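Local coordinates for putative peptidoglycan-binding/hydrolysing protein (Peptoclostridium difficile, PDB 5TV7) that probably binds peptidoglycan and may hydrolyse it, and holds a bound glutamine hydroxamate in this crystal, at residues 36-44 / 59-69; 93-103 / 116-124. One frame throughout, in Å; residues are numbered along the deposited sequence.

Interaction 1. Residues 36-44 / 59-69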
loop_
_atom_site.group_PDB
_atom_site.type_symbol
_atom_site.label_atom_id
_atom_site.label_comp_id
_atom_site.label_asym_id
_atom_site.label_seq_id
_atom_site.Cartn_x
_atom_site.Cartn_y
_atom_site.Cartn_z
ATOM N N ALA A 36 12.864 11.559 2.386
ATOM C CA ALA A 36 12.247 10.723 3.421
ATOM C C ALA A 36 13.079 10.599 4.691
ATOM O O ALA A 36 14.306 10.704 4.639
ATOM C CB ALA A 36 11.945 9.331 2.871
ATOM N N PRO A 37 12.408 10.384 5.846
ATOM C CA PRO A 37 13.162 10.158 7.080
ATOM C C PRO A 37 14.065 8.946 6.884
ATOM O O PRO A 37 13.713 8.030 6.128
ATOM C CB PRO A 37 12.073 9.872 8.122
ATOM C CG PRO A 37 10.836 10.498 7.575
ATOM C CD PRO A 37 10.950 10.411 6.083
ATOM N N GLN A 38 15.208 8.932 7.561
ATOM C CA GLN A 38 16.185 7.861 7.381
ATOM C C GLN A 38 15.642 6.454 7.636
ATOM O O GLN A 38 16.014 5.517 6.941
ATOM C CB GLN A 38 17.431 8.106 8.239
ATOM C CG GLN A 38 18.591 7.190 7.882
ATOM C CD GLN A 38 19.017 7.314 6.425
ATOM O OE1 GLN A 38 18.935 8.390 5.829
ATOM N NE2 GLN A 38 19.483 6.213 5.848
ATOM N N GLU A 39 14.775 6.310 8.631
ATOM C CA GLU A 39 14.169 5.012 8.936
ATOM C C GLU A 39 13.321 4.516 7.746
ATOM O O GLU A 39 13.253 3.311 7.466
ATOM C CB GLU A 39 13.338 5.116 10.211
ATOM C CG GLU A 39 12.718 3.806 10.662
ATOM C CD GLU A 39 12.170 3.860 12.078
ATOM O OE1 GLU A 39 12.590 4.746 12.866
ATOM O OE2 GLU A 39 11.332 2.991 12.413
ATOM N N ILE A 40 12.706 5.468 7.047
ATOM C CA ILE A 40 11.917 5.190 5.852
ATOM C C ILE A 40 12.868 4.912 4.676
ATOM O O ILE A 40 12.602 4.034 3.863
ATOM C CB ILE A 40 10.944 6.359 5.547
ATOM C CG1 ILE A 40 9.989 6.578 6.733
ATOM C CG2 ILE A 40 10.160 6.113 4.267
ATOM C CD1 ILE A 40 9.162 5.362 7.125
ATOM N N ARG A 41 13.978 5.647 4.595
ATOM C CA ARG A 41 14.961 5.409 3.529
ATOM C C ARG A 41 15.557 4.009 3.609
ATOM O O ARG A 41 15.734 3.354 2.588
ATOM C CB ARG A 41 16.090 6.434 3.567
ATOM C CG ARG A 41 15.719 7.801 3.019
ATOM C CD ARG A 41 16.874 8.787 3.145
ATOM N NE ARG A 41 18.135 8.259 2.604
ATOM C CZ ARG A 41 18.498 8.272 1.317
ATOM N NH1 ARG A 41 19.679 7.764 0.956
ATOM N NH2 ARG A 41 17.702 8.782 0.382
ATOM N N ASP A 42 15.859 3.559 4.823
ATOM C CA ASP A 42 16.441 2.225 5.030
ATOM C C ASP A 42 15.446 1.125 4.702
ATOM O O ASP A 42 15.819 0.088 4.163
ATOM C CB ASP A 42 16.926 2.067 6.472
ATOM C CG ASP A 42 18.044 3.036 6.821
ATOM O OD1 ASP A 42 18.874 3.350 5.932
ATOM O OD2 ASP A 42 18.095 3.476 7.992
ATOM N N GLU A 43 14.182 1.361 5.033
ATOM C CA GLU A 43 13.132 0.392 4.759
ATOM C C GLU A 43 12.977 0.254 3.230
ATOM O O GLU A 43 12.888 -0.856 2.709
ATOM C CB GLU A 43 11.823 0.834 5.421
ATOM C CG GLU A 43 10.764 -0.258 5.498
ATOM C CD GLU A 43 9.405 0.236 5.996
ATOM O OE1 GLU A 43 9.269 1.423 6.381
ATOM O OE2 GLU A 43 8.456 -0.581 5.991
ATOM N N HIS A 44 12.990 1.393 2.528
ATOM C CA HIS A 44 12.873 1.417 1.060
ATOM C C HIS A 44 14.101 0.787 0.414
ATOM O O HIS A 44 13.977 0.028 -0.547
ATOM C CB HIS A 44 12.665 2.852 0.553
ATOM C CG HIS A 44 12.513 2.962 -0.934
ATOM N ND1 HIS A 44 11.390 2.525 -1.601
ATOM C CD2 HIS A 44 13.325 3.500 -1.878
ATOM C CE1 HIS A 44 11.524 2.768 -2.895
ATOM N NE2 HIS A 44 12.689 3.361 -3.089
ATOM N N ASP A 59 11.882 8.455 -5.958
ATOM C CA ASP A 59 10.897 7.408 -5.612
ATOM C C ASP A 59 9.967 7.936 -4.539
ATOM O O ASP A 59 10.432 8.423 -3.510
ATOM C CB ASP A 59 11.567 6.150 -5.059
ATOM C CG ASP A 59 12.264 5.328 -6.115
ATOM O OD1 ASP A 59 12.017 5.519 -7.321
ATOM O OD2 ASP A 59 13.063 4.461 -5.718
ATOM N N GLU A 60 8.662 7.836 -4.771
ATOM C CA GLU A 60 7.696 8.294 -3.780
ATOM C C GLU A 60 7.426 7.237 -2.731
ATOM O O GLU A 60 7.279 6.055 -3.051
ATOM C CB GLU A 60 6.382 8.710 -4.422
ATOM C CG GLU A 60 6.482 10.007 -5.207
ATOM C CD GLU A 60 5.123 10.563 -5.587
ATOM O OE1 GLU A 60 4.108 9.849 -5.392
ATOM O OE2 GLU A 60 5.071 11.721 -6.065
ATOM N N ILE A 61 7.374 7.678 -1.480
ATOM C CA ILE A 61 7.064 6.813 -0.360
ATOM C C ILE A 61 6.027 7.543 0.469
ATOM O O ILE A 61 6.215 8.715 0.803
ATOM C CB ILE A 61 8.295 6.531 0.539
ATOM C CG1 ILE A 61 9.504 6.083 -0.304
ATOM C CG2 ILE A 61 7.938 5.483 1.595
ATOM C CD1 ILE A 61 10.802 6.055 0.457
ATOM N N PHE A 62 4.923 6.867 0.773
ATOM C CA PHE A 62 3.882 7.445 1.623
ATOM C C PHE A 62 4.065 6.883 3.023
ATOM O O PHE A 62 4.125 5.659 3.214
ATOM C CB PHE A 62 2.483 7.148 1.082
ATOM C CG PHE A 62 1.369 7.603 1.995
ATOM C CD1 PHE A 62 1.061 8.953 2.129
ATOM C CD2 PHE A 62 0.614 6.678 2.705
ATOM C CE1 PHE A 62 0.028 9.369 2.963
ATOM C CE2 PHE A 62 -0.414 7.088 3.545
ATOM C CZ PHE A 62 -0.707 8.434 3.670
ATOM N N VAL A 63 4.165 7.789 3.994
ATOM C CA VAL A 63 4.373 7.433 5.388
ATOM C C VAL A 63 3.117 7.778 6.165
ATOM O O VAL A 63 2.807 8.955 6.337
ATOM C CB VAL A 63 5.559 8.212 5.984
ATOM C CG1 VAL A 63 5.740 7.875 7.457
ATOM C CG2 VAL A 63 6.828 7.923 5.195
ATOM N N PRO A 64 2.382 6.755 6.633
ATOM C CA PRO A 64 1.176 7.044 7.396
ATOM C C PRO A 64 1.480 7.602 8.785
ATOM O O PRO A 64 2.555 7.352 9.338
ATOM C CB PRO A 64 0.471 5.688 7.490
ATOM C CG PRO A 64 1.514 4.678 7.248
ATOM C CD PRO A 64 2.633 5.308 6.493
ATOM N N GLU A 65 0.538 8.373 9.321
ATOM C CA GLU A 65 0.680 8.940 10.662
ATOM C C GLU A 65 0.713 7.829 11.733
ATOM O O GLU A 65 1.261 8.040 12.823
ATOM C CB GLU A 65 -0.429 9.967 10.947
ATOM C CG GLU A 65 -1.850 9.404 10.956
ATOM C CD GLU A 65 -2.938 10.475 11.044
ATOM O OE1 GLU A 65 -4.128 10.090 11.137
ATOM O OE2 GLU A 65 -2.628 11.695 11.013
ATOM N N SER A 66 0.138 6.659 11.418
ATOM C CA SER A 66 0.163 5.507 12.337
ATOM C C SER A 66 1.580 4.937 12.514
ATOM O O SER A 66 1.864 4.313 13.535
ATOM C CB SER A 66 -0.791 4.386 11.881
ATOM O OG SER A 66 -0.411 3.810 10.634
ATOM N N ALA A 67 2.452 5.149 11.521
ATOM C CA ALA A 67 3.845 4.675 11.586
ATOM C C ALA A 67 4.612 5.342 12.728
ATOM O O ALA A 67 4.511 6.552 12.942
ATOM C CB ALA A 67 4.563 4.914 10.265
ATOM N N ASN A 68 5.393 4.534 13.442
ATOM C CA ASN A 68 6.160 4.993 14.598
ATOM C C ASN A 68 7.536 5.559 14.215
ATOM O O ASN A 68 8.519 4.819 14.115
ATOM C CB ASN A 68 6.317 3.839 15.597
ATOM C CG ASN A 68 7.057 4.245 16.855
ATOM O OD1 ASN A 68 7.120 5.425 17.202
ATOM N ND2 ASN A 68 7.612 3.264 17.553
ATOM N N LEU A 69 7.584 6.874 13.998
ATOM C CA LEU A 69 8.826 7.592 13.696
ATOM C C LEU A 69 9.120 8.502 14.885
ATOM O O LEU A 69 8.239 9.231 15.345
ATOM C CB LEU A 69 8.698 8.404 12.406
ATOM C CG LEU A 69 8.467 7.605 11.117
ATOM C CD1 LEU A 69 8.300 8.548 9.933
ATOM C CD2 LEU A 69 9.599 6.613 10.867
#
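Helix 38-46 packs on strand 60-64, an outermost strand of the antiparallel five-stranded sheet, and the hydrophobic seam between them is centred on Ile40 and Ile61. The two side chains slide past each other in opposite directions, bringing the CG2 methyls of Ile40 and Ile61 to 3.5 Å. Ile40 also meets Val63 tip to tip, its CG1 lying 3.8 Å from Val63 CG2. With its CG1 beside the backbone N (chi1 -59°), Ile40 puts CG2 over Ile61 and leaves CD1 for Leu69. That leucine follows the type I turn from Pro64 to Ala67 and closes the seam near the start of the helix: its CD1 touches CG of Pro37, which is at the N-cap position, at 4.0 Å, while its CD2 lies against the CB and carboxylate end of Glu39. Neighbouring strand 26-32 adds Tyr31 to the same patch, touching Ala36 and Val63.

One helical turn beyond Ile40, the seam becomes polar. Ile61 CD1 sits off-centre over a face of the His44 ring in a CH-pi contact, 4.2 Å from the centroid. The ring is gripped at both nitrogens: ND1 is hydrogen-bonded to Asp135, and NE2 donates to Asp59. Ring and carboxylate planes stand 74° apart, and the 2.9 Å bond from His44 NE2 reaches Asp59 OD2 on its anti side, tilted 23° out of the carboxylate plane.

Interaction 2. Residues 93-103 / 116-124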
loop_
_atom_site.group_PDB
_atom_site.type_symbol
_atom_site.label_atom_id
_atom_site.label_comp_id
_atom_site.label_asym_id
_atom_site.label_seq_id
_atom_site.Cartn_x
_atom_site.Cartn_y
_atom_site.Cartn_z
ATOM N N ILE A 93 -10.892 -0.914 -8.338
ATOM C CA ILE A 93 -10.685 -0.309 -7.030
ATOM C C ILE A 93 -10.054 1.046 -7.276
ATOM O O ILE A 93 -9.071 1.156 -8.013
ATOM C CB ILE A 93 -9.772 -1.153 -6.120
ATOM C CG1 ILE A 93 -10.544 -2.389 -5.652
ATOM C CG2 ILE A 93 -9.313 -0.339 -4.895
ATOM C CD1 ILE A 93 -9.712 -3.367 -4.862
ATOM N N THR A 94 -10.611 2.067 -6.640
ATOM C CA THR A 94 -10.085 3.417 -6.764
ATOM C C THR A 94 -9.589 3.882 -5.412
ATOM O O THR A 94 -10.301 3.781 -4.413
ATOM C CB THR A 94 -11.165 4.402 -7.268
ATOM O OG1 THR A 94 -11.709 3.899 -8.483
ATOM C CG2 THR A 94 -10.570 5.800 -7.529
ATOM N N ILE A 95 -8.337 4.323 -5.391
ATOM C CA ILE A 95 -7.731 4.937 -4.236
ATOM C C ILE A 95 -7.931 6.453 -4.443
ATOM O O ILE A 95 -7.445 7.022 -5.420
ATOM C CB ILE A 95 -6.234 4.594 -4.132
ATOM C CG1 ILE A 95 -6.034 3.064 -4.036
ATOM C CG2 ILE A 95 -5.600 5.310 -2.936
ATOM C CD1 ILE A 95 -6.667 2.392 -2.831
HETATM N N MSE A 96 -8.653 7.083 -3.525
HETATM C CA MSE A 96 -9.015 8.501 -3.632
HETATM C C MSE A 96 -8.318 9.399 -2.641
HETATM O O MSE A 96 -8.283 9.125 -1.451
HETATM C CB MSE A 96 -10.528 8.634 -3.411
HETATM C CG MSE A 96 -11.296 7.446 -3.997
HETATM SE SE MSE A 96 -13.244 7.752 -4.049
HETATM C CE MSE A 96 -13.604 7.103 -2.213
ATOM N N SER A 97 -7.734 10.469 -3.164
ATOM C CA SER A 97 -7.096 11.527 -2.382
ATOM C C SER A 97 -7.498 12.781 -3.156
ATOM O O SER A 97 -8.677 12.927 -3.501
ATOM C CB SER A 97 -5.588 11.326 -2.343
ATOM O OG SER A 97 -5.053 11.280 -3.649
ATOM N N ASN A 98 -6.563 13.684 -3.427
ATOM C CA ASN A 98 -6.893 14.804 -4.322
ATOM C C ASN A 98 -6.891 14.249 -5.747
ATOM O O ASN A 98 -7.524 14.802 -6.646
ATOM C CB ASN A 98 -5.906 15.965 -4.194
ATOM C CG ASN A 98 -4.472 15.540 -4.376
ATOM O OD1 ASN A 98 -4.104 14.405 -4.078
ATOM N ND2 ASN A 98 -3.643 16.458 -4.840
ATOM N N GLU A 99 -6.163 13.148 -5.923
ATOM C CA GLU A 99 -6.069 12.444 -7.195
ATOM C C GLU A 99 -6.787 11.106 -7.081
ATOM O O GLU A 99 -7.147 10.691 -5.986
ATOM C CB GLU A 99 -4.599 12.243 -7.567
ATOM C CG GLU A 99 -3.849 13.564 -7.712
ATOM C CD GLU A 99 -2.441 13.414 -8.268
ATOM O OE1 GLU A 99 -1.914 12.279 -8.309
ATOM O OE2 GLU A 99 -1.858 14.451 -8.665
ATOM N N TYR A 100 -6.984 10.434 -8.210
ATOM C CA TYR A 100 -7.685 9.157 -8.238
ATOM C C TYR A 100 -6.852 8.113 -8.937
ATOM O O TYR A 100 -6.567 8.230 -10.129
ATOM C CB TYR A 100 -9.048 9.292 -8.930
ATOM C CG TYR A 100 -9.994 10.176 -8.176
ATOM C CD1 TYR A 100 -10.806 9.652 -7.185
ATOM C CD2 TYR A 100 -10.056 11.539 -8.422
ATOM C CE1 TYR A 100 -11.677 10.455 -6.465
ATOM C CE2 TYR A 100 -10.920 12.354 -7.700
ATOM C CZ TYR A 100 -11.726 11.795 -6.717
ATOM O OH TYR A 100 -12.592 12.565 -5.984
ATOM N N LEU A 101 -6.456 7.103 -8.171
ATOM C CA LEU A 101 -5.669 5.992 -8.649
ATOM C C LEU A 101 -6.605 4.815 -8.775
ATOM O O LEU A 101 -7.065 4.299 -7.769
ATOM C CB LEU A 101 -4.599 5.670 -7.615
ATOM C CG LEU A 101 -3.777 4.414 -7.860
ATOM C CD1 LEU A 101 -2.942 4.608 -9.117
ATOM C CD2 LEU A 101 -2.906 4.122 -6.644
ATOM N N THR A 102 -6.901 4.394 -10.003
ATOM C CA THR A 102 -7.814 3.269 -10.231
ATOM C C THR A 102 -7.079 2.085 -10.859
ATOM O O THR A 102 -6.277 2.259 -11.771
ATOM C CB THR A 102 -9.014 3.713 -11.102
ATOM O OG1 THR A 102 -9.789 4.674 -10.373
ATOM C CG2 THR A 102 -9.916 2.545 -11.451
ATOM N N ILE A 103 -7.374 0.884 -10.352
ATOM C CA ILE A 103 -6.769 -0.366 -10.846
ATOM C C ILE A 103 -7.848 -1.426 -11.100
ATOM O O ILE A 103 -8.972 -1.313 -10.594
ATOM C CB ILE A 103 -5.630 -0.870 -9.901
ATOM C CG1 ILE A 103 -6.081 -1.118 -8.459
ATOM C CG2 ILE A 103 -4.512 0.150 -9.830
ATOM C CD1 ILE A 103 -6.751 -2.448 -8.205
ATOM N N LYS A 116 1.467 1.138 -9.771
ATOM C CA LYS A 116 0.283 1.650 -9.088
ATOM C C LYS A 116 -0.582 0.576 -8.433
ATOM O O LYS A 116 -1.210 0.847 -7.413
ATOM C CB LYS A 116 -0.553 2.517 -10.035
ATOM C CG LYS A 116 -1.310 1.758 -11.106
ATOM C CD LYS A 116 -1.920 2.730 -12.107
ATOM C CE LYS A 116 -2.923 2.044 -13.019
ATOM N NZ LYS A 116 -2.350 0.853 -13.700
ATOM N N GLU A 117 -0.630 -0.627 -9.006
ATOM C CA GLU A 117 -1.390 -1.714 -8.389
ATOM C C GLU A 117 -0.770 -2.089 -7.053
ATOM O O GLU A 117 -1.478 -2.311 -6.075
ATOM C CB GLU A 117 -1.474 -2.965 -9.269
ATOM C CG GLU A 117 -2.294 -2.831 -10.537
ATOM C CD GLU A 117 -1.575 -2.126 -11.664
ATOM O OE1 GLU A 117 -0.343 -1.879 -11.568
ATOM O OE2 GLU A 117 -2.263 -1.810 -12.660
ATOM N N VAL A 118 0.554 -2.143 -7.021
ATOM C CA VAL A 118 1.274 -2.457 -5.791
ATOM C C VAL A 118 0.974 -1.385 -4.735
ATOM O O VAL A 118 0.666 -1.716 -3.576
ATOM C CB VAL A 118 2.792 -2.597 -6.047
ATOM C CG1 VAL A 118 3.552 -2.769 -4.739
ATOM C CG2 VAL A 118 3.057 -3.781 -6.958
ATOM N N LYS A 119 1.021 -0.110 -5.138
ATOM C CA LYS A 119 0.736 0.988 -4.214
ATOM C C LYS A 119 -0.654 0.861 -3.612
ATOM O O LYS A 119 -0.821 0.994 -2.397
ATOM C CB LYS A 119 0.862 2.340 -4.906
ATOM C CG LYS A 119 0.649 3.528 -3.969
ATOM C CD LYS A 119 0.835 4.836 -4.702
ATOM C CE LYS A 119 0.489 5.989 -3.792
ATOM N NZ LYS A 119 0.620 7.287 -4.505
ATOM N N ALA A 120 -1.636 0.574 -4.464
ATOM C CA ALA A 120 -3.016 0.430 -4.024
ATOM C C ALA A 120 -3.148 -0.678 -2.991
ATOM O O ALA A 120 -3.793 -0.494 -1.957
ATOM C CB ALA A 120 -3.932 0.163 -5.209
ATOM N N ALA A 121 -2.511 -1.814 -3.256
ATOM C CA ALA A 121 -2.552 -2.940 -2.319
ATOM C C ALA A 121 -1.891 -2.564 -0.995
ATOM O O ALA A 121 -2.384 -2.917 0.061
ATOM C CB ALA A 121 -1.877 -4.167 -2.923
ATOM N N GLN A 122 -0.789 -1.816 -1.065
ATOM C CA GLN A 122 -0.068 -1.415 0.139
ATOM C C GLN A 122 -0.894 -0.472 1.000
ATOM O O GLN A 122 -0.860 -0.559 2.223
ATOM C CB GLN A 122 1.285 -0.790 -0.226
ATOM C CG GLN A 122 2.271 -1.852 -0.697
ATOM C CD GLN A 122 3.528 -1.297 -1.327
ATOM O OE1 GLN A 122 3.568 -0.156 -1.819
ATOM N NE2 GLN A 122 4.566 -2.119 -1.341
ATOM N N ILE A 123 -1.612 0.434 0.352
ATOM C CA ILE A 123 -2.479 1.341 1.053
ATOM C C ILE A 123 -3.576 0.563 1.776
ATOM O O ILE A 123 -3.798 0.780 2.949
ATOM C CB ILE A 123 -3.065 2.396 0.116
ATOM C CG1 ILE A 123 -1.967 3.411 -0.216
ATOM C CG2 ILE A 123 -4.250 3.089 0.774
ATOM C CD1 ILE A 123 -2.273 4.298 -1.391
HETATM N N MSE A 124 -4.214 -0.363 1.084
HETATM C CA MSE A 124 -5.290 -1.166 1.687
HETATM C C MSE A 124 -4.795 -2.058 2.811
HETATM O O MSE A 124 -5.441 -2.162 3.862
HETATM C CB MSE A 124 -5.977 -1.967 0.581
HETATM C CG MSE A 124 -6.798 -1.005 -0.270
HETATM SE SE MSE A 124 -7.948 -1.977 -1.523
HETATM C CE MSE A 124 -6.553 -2.557 -2.740
#
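Ile95 and Ala120 meet where the hairpin of strands 93-96 and 100-103 lies across helix 116-124. The small alanine lets the sheet come close: Ala120 CB is 3.8 Å from Ile95 CG1 and 4.1 Å from Ile103 CG1, so one methyl serves both strands. Ile95 spreads its branches: CG2 runs to Ile123 CD1 at 3.8 Å, whereas CD1 turns toward Met124 CG. At the far end of the helix segment, Ile93 and selenomethionine Met124 reach for each other tip to tip, with Ile93 CD1 3.9 Å from Met124 CE; the bend at chi3 (-73°) in Met124 turns CE against the isoleucine, beside SE. Trp166 of helix 163-173 touches both Ile103 and Met124.

The other end is built from the stems of charged residues. In one of its two deposited conformers, Lys116 carries CG between its backbone N and carbonyl carbon (chi1 73°), which lays the chain along the strand edge. Leu101 CD1, also from one of two conformers, crosses this stem, and Lys116 CE comes within 3.6 Å of Thr102 O. Ile103 CG2 packs against the CG atoms of both Lys116 and Glu117, its side chain sliding past both in the opposite direction. In that same lysine copy, a salt bridge of Lys116 NZ to Glu117 OE2, 2.9 Å long, comes from above the carboxylate plane. Overall this is a beta hairpin stacked on a helix, here joining the edge of the antiparallel sheet to the first helix of the C-terminal peptidoglycan-binding-like region.

How the interactions relate
Interaction 1 closes before interaction 2 opens along the chain, and their centres lie about 18 Å apart. They draw on the same antiparallel sheet from its two edges: 60-64 is one outermost strand, and the hairpin of 92-96 and 100-104 forms the other edge, with strands 26-32 and 78-87 between. Each edge takes its own helix, 38-46 or 116-127. The nearest atoms of the two contacts are about 4 Å apart without touching. The loop after helix 116-127 connects them, since Asp135 bonds His44 and also makes a weak bond to Gln122. The sheet carries strands of the first family region and, through the hairpin, helix 116-127 of the second, so the two probably pack as one unit.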